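3',5'-cyclic-nucleotide phosphodiesterase 1 (PDB 4OJV) is a yeast class-II cyclic-nucleotide phosphodiesterase of the metallo-hydrolase/oxidoreductase clan that holds a pair of zinc ions. Local coordinates at residues A[154-159]-A[187-192]; A[208-213]-A[222-227]. All blocks are in the same frame, centred on the assembly; numbering follows the deposited sequence.

Overall arrangement
Contact 1 comes first along the chain. Strand 153-157 runs into helix 159-169, and the chain then returns to lay strand 186-190 parallel beside the first, closing a beta-alpha-beta unit at one border of a mixed sheet that also contains the N-terminal strands. Contact 2 opens only after this loop has closed, so the two follow in series and neither nests nor crosses. It pairs strands 204-215 and 222-232 as a hairpin in the second mixed sheet and carries a zinc ligand. The centres lie about 14 Å apart, yet the contacts touch: Leu158 and Leu191 of contact 1 pack against Pro208, Lys210 and Thr226 of contact 2, linking the two sheets.

Contact 1: A[154-159]-A[187-192]; sequences TIWGLP and KLKCLN
Trp156 lays one face of its indole beside Lys189, whose CB stands over the six-membered ring, 4.1 Å from its centroid, in a CH-pi contact. The methyl of Thr154 rests on the same face, offset toward the rim. At the edge, near the ring plane, lies the carbonyl O of Cys190, while Leu191 CD2 meets Trp156 CE3 obliquely at 3.6 Å. The ring also stacks with Tyr125, and its NE1 donates to Asp123, so the one polar atom of the indole is satisfied within the neighbouring strand. Beyond CG the Lys189 chain is fully extended, which carries its CD along Thr154 CG2 at 3.8 Å; a long aliphatic stem suits this partly exposed border, its methylenes covering the apolar ring and the Thr154 methyl while the ammonium end runs on past them.

Backbone bonds of a parallel pair run beneath. Ile155 takes both of its bonds to residues flanking its partner Leu188: its N reaches Lys187 O at 2.8 Å with an almost straight N-H (170°), and its O receives Lys189 N at 2.8 Å. Gly157 repeats this around Cys190, though its N-H to Lys189 O is longer, 3.2 Å, and more bent, 144°. On the face of Ile155 and Leu188, Leu188 CD2 lies 3.7 Å from Ile155 CB, the two side chains side by side under Leu165 of helix 159-169. Past the strands, Leu158 CD2 comes to 3.5 Å from Leu191 O. The chemistry therefore divides by face: apolar branches meet the crossover helix on one, while on the other an aromatic ring rests against lysine methylenes with its N-H bonded to Asp123.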
ATOM      1  N   THR A 154     -17.156   8.474   6.337  1.00 12.46           N
ATOM      2  CA  THR A 154     -17.557   9.227   5.162  1.00 12.02           C
ATOM      3  C   THR A 154     -16.317   9.661   4.394  1.00 11.01           C
ATOM      4  O   THR A 154     -15.340  10.152   4.983  1.00 11.81           O
ATOM      5  CB  THR A 154     -18.409  10.458   5.538  1.00 13.79           C
ATOM      6  OG1 THR A 154     -19.552  10.031   6.285  1.00 17.14           O
ATOM      7  CG2 THR A 154     -18.883  11.194   4.295  1.00 15.33           C
ATOM      8  N   ILE A 155     -16.358   9.466   3.080  1.00 10.38           N
ATOM      9  CA  ILE A 155     -15.298   9.877   2.166  1.00 10.76           C
ATOM     10  C   ILE A 155     -15.835  11.088   1.407  1.00 10.68           C
ATOM     11  O   ILE A 155     -16.855  10.979   0.704  1.00 11.08           O
ATOM     12  CB  ILE A 155     -14.953   8.758   1.157  1.00 11.52           C
ATOM     13  CG1 ILE A 155     -14.511   7.470   1.864  1.00 12.91           C
ATOM     14  CG2 ILE A 155     -13.887   9.241   0.189  1.00 12.52           C
ATOM     15  CD1 ILE A 155     -14.584   6.237   0.980  1.00 15.06           C
ATOM     16  N   TRP A 156     -15.174  12.231   1.585  1.00 10.56           N
ATOM     17  CA  TRP A 156     -15.547  13.487   0.947  1.00 10.71           C
ATOM     18  C   TRP A 156     -14.598  13.826  -0.160  1.00 10.96           C
ATOM     19  O   TRP A 156     -13.393  13.547  -0.081  1.00 10.85           O
ATOM     20  CB  TRP A 156     -15.481  14.623   1.946  1.00 11.63           C
ATOM     21  CG  TRP A 156     -16.329  14.470   3.172  1.00 12.07           C
ATOM     22  CD1 TRP A 156     -15.994  13.856   4.369  1.00 13.09           C
ATOM     23  CD2 TRP A 156     -17.681  14.991   3.367  1.00 14.06           C
ATOM     24  NE1 TRP A 156     -17.024  13.956   5.271  1.00 13.39           N
ATOM     25  CE2 TRP A 156     -18.064  14.629   4.731  1.00 14.47           C
ATOM     26  CE3 TRP A 156     -18.577  15.702   2.576  1.00 16.00           C
ATOM     27  CZ2 TRP A 156     -19.306  14.963   5.259  1.00 17.51           C
ATOM     28  CZ3 TRP A 156     -19.823  16.039   3.119  1.00 18.24           C
ATOM     29  CH2 TRP A 156     -20.177  15.672   4.426  1.00 19.07           C
ATOM     30  N   GLY A 157     -15.101  14.502  -1.186  1.00 10.92           N
ATOM     31  CA  GLY A 157     -14.250  14.986  -2.261  1.00 11.70           C
ATOM     32  C   GLY A 157     -15.039  15.827  -3.233  1.00 11.73           C
ATOM     33  O   GLY A 157     -16.270  15.857  -3.184  1.00 12.49           O
ATOM     34  N   LEU A 158     -14.332  16.509  -4.115  1.00 11.18           N
ATOM     35  CA  LEU A 158     -14.960  17.131  -5.266  1.00 12.42           C
ATOM     36  C   LEU A 158     -15.444  16.033  -6.219  1.00 12.80           C
ATOM     37  O   LEU A 158     -15.009  14.885  -6.116  1.00 12.14           O
ATOM     38  CB  LEU A 158     -13.966  18.072  -5.955  1.00 12.80           C
ATOM     39  CG  LEU A 158     -13.526  19.318  -5.169  1.00 13.69           C
ATOM     40  CD1 LEU A 158     -12.524  20.119  -5.986  1.00 15.10           C
ATOM     41  CD2 LEU A 158     -14.705  20.183  -4.743  1.00 16.24           C
ATOM     42  N   PRO A 159     -16.353  16.369  -7.159  1.00 13.68           N
ATOM     43  CA  PRO A 159     -16.859  15.338  -8.076  1.00 13.79           C
ATOM     44  C   PRO A 159     -15.790  14.567  -8.861  1.00 12.92           C
ATOM     45  O   PRO A 159     -15.951  13.367  -9.077  1.00 13.94           O
ATOM     46  CB  PRO A 159     -17.766  16.130  -9.019  1.00 16.84           C
ATOM     47  CG  PRO A 159     -18.252  17.262  -8.177  1.00 16.78           C
ATOM     48  CD  PRO A 159     -17.076  17.648  -7.315  1.00 15.42           C
ATOM     49  N   LYS A 187     -19.742   5.807   3.326  1.00 12.77           N
ATOM     50  CA  LYS A 187     -20.478   6.696   2.432  1.00 13.94           C
ATOM     51  C   LYS A 187     -19.539   7.551   1.606  1.00 13.00           C
ATOM     52  O   LYS A 187     -18.479   7.940   2.088  1.00 14.02           O
ATOM     53  CB  LYS A 187     -21.382   7.629   3.239  1.00 16.24           C
ATOM     54  CG  LYS A 187     -22.563   6.948   3.908  1.00 20.01           C
ATOM     55  CD  LYS A 187     -23.443   7.988   4.585  1.00 24.17           C
ATOM     56  CE  LYS A 187     -24.535   7.350   5.428  1.00 25.58           C
ATOM     57  NZ  LYS A 187     -23.995   6.767   6.688  1.00 29.74           N
ATOM     58  N   LEU A 188     -19.932   7.843   0.370  1.00 13.24           N
ATOM     59  CA  LEU A 188     -19.249   8.812  -0.494  1.00 13.23           C
ATOM     60  C   LEU A 188     -20.089  10.075  -0.583  1.00 13.23           C
ATOM     61  O   LEU A 188     -21.287   9.995  -0.892  1.00 16.26           O
ATOM     62  CB  LEU A 188     -19.067   8.246  -1.905  1.00 15.34           C
ATOM     63  CG  LEU A 188     -18.087   7.091  -2.110  1.00 16.37           C
ATOM     64  CD1 LEU A 188     -18.247   6.469  -3.485  1.00 19.07           C
ATOM     65  CD2 LEU A 188     -16.660   7.585  -1.953  1.00 18.94           C
ATOM     66  N   LYS A 189     -19.484  11.233  -0.323  1.00 13.16           N
ATOM     67  CA  LYS A 189     -20.210  12.497  -0.374  1.00 13.97           C
ATOM     68  C   LYS A 189     -19.417  13.562  -1.116  1.00 13.83           C
ATOM     69  O   LYS A 189     -18.206  13.718  -0.925  1.00 13.93           O
ATOM     70  CB  LYS A 189     -20.562  12.968   1.034  1.00 16.66           C
ATOM     71  CG  LYS A 189     -21.620  12.115   1.712  1.00 19.63           C
ATOM     72  CD  LYS A 189     -22.083  12.729   3.020  1.00 23.80           C
ATOM     73  CE  LYS A 189     -22.977  11.767   3.784  1.00 29.35           C
ATOM     74  NZ  LYS A 189     -23.544  12.408   5.000  1.00 33.36           N
ATOM     75  N   CYS A 190     -20.104  14.296  -1.980  1.00 15.06           N
ATOM     76  CA  CYS A 190     -19.473  15.365  -2.744  1.00 15.75           C
ATOM     77  C   CYS A 190     -19.458  16.685  -1.991  1.00 14.88           C
ATOM     78  O   CYS A 190     -20.341  16.973  -1.174  1.00 18.27           O
ATOM     79  CB  CYS A 190     -20.160  15.554  -4.097  1.00 19.76           C
ATOM     80  SG  CYS A 190     -19.617  14.418  -5.396  1.00 23.53           S
ATOM     81  N   LEU A 191     -18.431  17.474  -2.287  1.00 14.13           N
ATOM     82  CA  LEU A 191     -18.303  18.844  -1.835  1.00 14.87           C
ATOM     83  C   LEU A 191     -18.409  19.757  -3.048  1.00 15.95           C
ATOM     84  O   LEU A 191     -18.057  19.369  -4.164  1.00 17.00           O
ATOM     85  CB  LEU A 191     -16.942  19.058  -1.176  1.00 15.05           C
ATOM     86  CG  LEU A 191     -16.664  18.295   0.116  1.00 16.05           C
ATOM     87  CD1 LEU A 191     -15.168  18.328   0.415  1.00 17.50           C
ATOM     88  CD2 LEU A 191     -17.467  18.862   1.278  1.00 18.15           C
ATOM     89  N   ASN A 192     -18.877  20.978  -2.810  1.00 16.79           N
ATOM     90  CA  ASN A 192     -18.876  22.024  -3.825  1.00 18.56           C
ATOM     91  C   ASN A 192     -17.583  22.821  -3.754  1.00 16.37           C
ATOM     92  O   ASN A 192     -17.156  23.206  -2.664  1.00 17.75           O
ATOM     93  CB  ASN A 192     -20.060  22.974  -3.627  1.00 20.87           C
ATOM     94  CG  ASN A 192     -21.398  22.290  -3.814  1.00 23.97           C
ATOM     95  OD1 ASN A 192     -21.575  21.478  -4.722  1.00 27.77           O
ATOM     96  ND2 ASN A 192     -22.352  22.622  -2.955  1.00 29.53           N
TER

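Contact 2: A[208-213]-A[222-227]. With ZN (zinc ion), chain D.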
ATOM      1  N   PRO A 208     -12.787  23.524  -0.086  1.00 12.30           N
ATOM      2  CA  PRO A 208     -12.013  22.830  -1.120  1.00 12.29           C
ATOM      3  C   PRO A 208     -11.889  23.635  -2.417  1.00 12.87           C
ATOM      4  O   PRO A 208     -12.843  24.308  -2.827  1.00 13.90           O
ATOM      5  CB  PRO A 208     -12.848  21.575  -1.368  1.00 12.29           C
ATOM      6  CG  PRO A 208     -14.257  22.032  -1.155  1.00 13.29           C
ATOM      7  CD  PRO A 208     -14.205  23.113  -0.101  1.00 12.65           C
ATOM      8  N   PHE A 209     -10.718  23.548  -3.046  1.00 11.98           N
ATOM      9  CA  PHE A 209     -10.437  24.240  -4.299  1.00 12.80           C
ATOM     10  C   PHE A 209      -9.818  23.267  -5.279  1.00 12.70           C
ATOM     11  O   PHE A 209      -8.915  22.505  -4.922  1.00 13.05           O
ATOM     12  CB  PHE A 209      -9.470  25.394  -4.048  1.00 14.42           C
ATOM     13  CG  PHE A 209     -10.085  26.520  -3.270  1.00 15.23           C
ATOM     14  CD1 PHE A 209     -10.148  26.463  -1.882  1.00 15.19           C
ATOM     15  CD2 PHE A 209     -10.606  27.633  -3.925  1.00 17.16           C
ATOM     16  CE1 PHE A 209     -10.733  27.492  -1.157  1.00 17.31           C
ATOM     17  CE2 PHE A 209     -11.192  28.668  -3.201  1.00 18.07           C
ATOM     18  CZ  PHE A 209     -11.253  28.591  -1.818  1.00 18.30           C
ATOM     19  N   LYS A 210     -10.282  23.312  -6.521  1.00 13.05           N
ATOM     20  CA  LYS A 210      -9.744  22.455  -7.556  1.00 12.91           C
ATOM     21  C   LYS A 210      -8.433  23.026  -8.103  1.00 13.26           C
ATOM     22  O   LYS A 210      -8.290  24.242  -8.268  1.00 13.94           O
ATOM     23  CB  LYS A 210     -10.779  22.301  -8.663  1.00 13.95           C
ATOM     24  CG  LYS A 210     -10.488  21.194  -9.655  1.00 14.64           C
ATOM     25  CD  LYS A 210     -11.628  21.060 -10.658  1.00 17.13           C
ATOM     26  CE  LYS A 210     -11.596  22.178 -11.689  1.00 18.60           C
ATOM     27  NZ  LYS A 210     -12.710  22.078 -12.675  1.00 24.20           N
ATOM     28  N   VAL A 211      -7.477  22.143  -8.383  1.00 12.78           N
ATOM     29  CA  VAL A 211      -6.193  22.519  -8.980  1.00 12.27           C
ATOM     30  C   VAL A 211      -5.846  21.534 -10.106  1.00 12.30           C
ATOM     31  O   VAL A 211      -6.509  20.498 -10.261  1.00 11.87           O
ATOM     32  CB  VAL A 211      -5.042  22.609  -7.935  1.00 12.32           C
ATOM     33  CG1 VAL A 211      -5.341  23.650  -6.861  1.00 13.48           C
ATOM     34  CG2 VAL A 211      -4.737  21.250  -7.309  1.00 12.94           C
ATOM     35  N   HIS A 212      -4.819  21.859 -10.890  1.00 12.42           N
ATOM     36  CA  HIS A 212      -4.350  20.976 -11.962  1.00 12.80           C
ATOM     37  C   HIS A 212      -3.290  20.006 -11.505  1.00 12.34           C
ATOM     38  O   HIS A 212      -2.406  20.359 -10.720  1.00 12.97           O
ATOM     39  CB  HIS A 212      -3.779  21.772 -13.128  1.00 13.87           C
ATOM     40  CG  HIS A 212      -4.771  22.678 -13.806  1.00 14.65           C
ATOM     41  ND1 HIS A 212      -5.821  22.230 -14.521  1.00 17.01           N
ATOM     42  CD2 HIS A 212      -4.824  24.057 -13.849  1.00 14.92           C
ATOM     43  CE1 HIS A 212      -6.504  23.286 -15.007  1.00 16.71           C
ATOM     44  NE2 HIS A 212      -5.894  24.400 -14.595  1.00 18.81           N
ATOM     45  N   HIS A 213      -3.321  18.802 -12.074  1.00 11.79           N
ATOM     46  CA  HIS A 213      -2.377  17.725 -11.737  1.00 12.05           C
ATOM     47  C   HIS A 213      -2.073  16.898 -12.972  1.00 12.05           C
ATOM     48  O   HIS A 213      -2.094  15.668 -12.961  1.00 13.12           O
ATOM     49  CB  HIS A 213      -2.932  16.924 -10.542  1.00 11.98           C
ATOM     50  CG  HIS A 213      -2.136  15.687 -10.158  1.00 11.59           C
ATOM     51  ND1 HIS A 213      -0.790  15.617 -10.230  1.00 11.22           N
ATOM     52  CD2 HIS A 213      -2.565  14.459  -9.679  1.00 11.12           C
ATOM     53  CE1 HIS A 213      -0.381  14.391  -9.830  1.00 12.24           C
ATOM     54  NE2 HIS A 213      -1.462  13.689  -9.477  1.00 11.87           N
ATOM     55  N   PRO A 222      -7.626  16.797 -18.742  1.00 16.83           N
ATOM     56  CA  PRO A 222      -7.057  17.367 -17.515  1.00 16.57           C
ATOM     57  C   PRO A 222      -7.280  16.419 -16.341  1.00 14.88           C
ATOM     58  O   PRO A 222      -8.368  15.874 -16.191  1.00 17.37           O
ATOM     59  CB  PRO A 222      -7.854  18.665 -17.315  1.00 19.71           C
ATOM     60  CG  PRO A 222      -8.470  18.967 -18.639  1.00 22.34           C
ATOM     61  CD  PRO A 222      -8.687  17.645 -19.317  1.00 19.06           C
ATOM     62  N   VAL A 223      -6.236  16.216 -15.537  1.00 14.33           N
ATOM     63  CA  VAL A 223      -6.304  15.427 -14.307  1.00 13.67           C
ATOM     64  C   VAL A 223      -6.336  16.433 -13.173  1.00 13.20           C
ATOM     65  O   VAL A 223      -5.389  17.184 -12.989  1.00 15.71           O
ATOM     66  CB  VAL A 223      -5.076  14.494 -14.171  1.00 12.65           C
ATOM     67  CG1 VAL A 223      -5.041  13.817 -12.801  1.00 15.77           C
ATOM     68  CG2 VAL A 223      -5.075  13.461 -15.295  1.00 15.22           C
ATOM     69  N   TYR A 224      -7.430  16.450 -12.419  1.00 11.87           N
ATOM     70  CA  TYR A 224      -7.599  17.438 -11.362  1.00 11.88           C
ATOM     71  C   TYR A 224      -7.193  16.921  -9.993  1.00 10.87           C
ATOM     72  O   TYR A 224      -7.155  15.713  -9.731  1.00 12.24           O
ATOM     73  CB  TYR A 224      -9.044  17.930 -11.313  1.00 13.35           C
ATOM     74  CG  TYR A 224      -9.447  18.681 -12.556  1.00 13.58           C
ATOM     75  CD1 TYR A 224      -8.832  19.879 -12.892  1.00 13.89           C
ATOM     76  CD2 TYR A 224     -10.449  18.187 -13.396  1.00 15.06           C
ATOM     77  CE1 TYR A 224      -9.204  20.576 -14.041  1.00 14.91           C
ATOM     78  CE2 TYR A 224     -10.828  18.874 -14.545  1.00 16.08           C
ATOM     79  CZ  TYR A 224     -10.198  20.058 -14.857  1.00 15.80           C
ATOM     80  OH  TYR A 224     -10.570  20.739 -15.997  1.00 18.17           O
ATOM     81  N   SER A 225      -6.894  17.873  -9.123  1.00 10.58           N
ATOM     82  CA  SER A 225      -6.615  17.591  -7.734  1.00  9.99           C
ATOM     83  C   SER A 225      -7.316  18.649  -6.880  1.00 10.79           C
ATOM     84  O   SER A 225      -8.117  19.444  -7.403  1.00 11.79           O
ATOM     85  CB  SER A 225      -5.101  17.552  -7.531  1.00 11.29           C
ATOM     86  OG  SER A 225      -4.728  17.188  -6.213  1.00 11.52           O
ATOM     87  N   THR A 226      -7.042  18.652  -5.573  1.00 10.23           N
ATOM     88  CA  THR A 226      -7.759  19.518  -4.643  1.00 10.50           C
ATOM     89  C   THR A 226      -6.799  20.053  -3.601  1.00 11.14           C
ATOM     90  O   THR A 226      -5.905  19.332  -3.147  1.00 11.48           O
ATOM     91  CB  THR A 226      -8.857  18.721  -3.899  1.00 11.80           C
ATOM     92  OG1 THR A 226      -9.567  17.882  -4.818  1.00 12.39           O
ATOM     93  CG2 THR A 226      -9.851  19.634  -3.171  1.00 12.03           C
ATOM     94  N   PHE A 227      -6.995  21.318  -3.233  1.00 10.83           N
ATOM     95  CA  PHE A 227      -6.409  21.907  -2.036  1.00 11.16           C
ATOM     96  C   PHE A 227      -7.536  22.075  -1.019  1.00 10.67           C
ATOM     97  O   PHE A 227      -8.636  22.527  -1.370  1.00 12.51           O
ATOM     98  CB  PHE A 227      -5.868  23.301  -2.342  1.00 11.97           C
ATOM     99  CG  PHE A 227      -4.526  23.342  -3.053  1.00 11.43           C
ATOM    100  CD1 PHE A 227      -3.905  22.215  -3.602  1.00 11.14           C
ATOM    101  CD2 PHE A 227      -3.891  24.574  -3.196  1.00 12.62           C
ATOM    102  CE1 PHE A 227      -2.677  22.328  -4.246  1.00 11.74           C
ATOM    103  CE2 PHE A 227      -2.673  24.689  -3.842  1.00 13.04           C
ATOM    104  CZ  PHE A 227      -2.062  23.568  -4.368  1.00 12.22           C
TER
HETATM  105 ZN    ZN D 403      -1.364  11.945  -8.241  1.00 14.28          ZN
HETATM  106  O   HOH W   1      -0.695  10.603  -7.060  1.00 13.33           O
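Pro208 CB packs on Thr226 CG2 at 4.0 Å, just before the first paired residues. Phe209 then exchanges two backbone bonds with Phe227, N to O at 2.9 Å and O to N at 2.8 Å. The Lys210 chain bends at chi3 (76°), which brings its end over one face of the Tyr224 ring; NZ lies 4.1 Å from the ring centroid in a cation-pi contact, and CE adds a CH-pi contact on that face. Compact, branched Val211 suits the opposite side of the hairpin: its CG1 sits centrally over the Phe227 ring, 3.8 Å from the centroid, while its N and O both bond to Ser225, each donor lying above the carbonyl plane. The His212 ring slants against Tyr224. At the end of the segment His213 N bonds to Val223 O at 2.8 Å; its imidazole suits metal binding, with NE2 on zinc at 2.1 Å and ND1 donating to Gly293 O, which should fix the ring's rotation. His128, His130, Asp244 and a water, its O 1.9 Å from the zinc, also bind the ion. Around the hairpin, helix 256-267 covers Val211 and Phe227, helix 159-169 touches Tyr224 and Thr226 through His160, and strand 238-242 continues the sheet beyond strand 222-232.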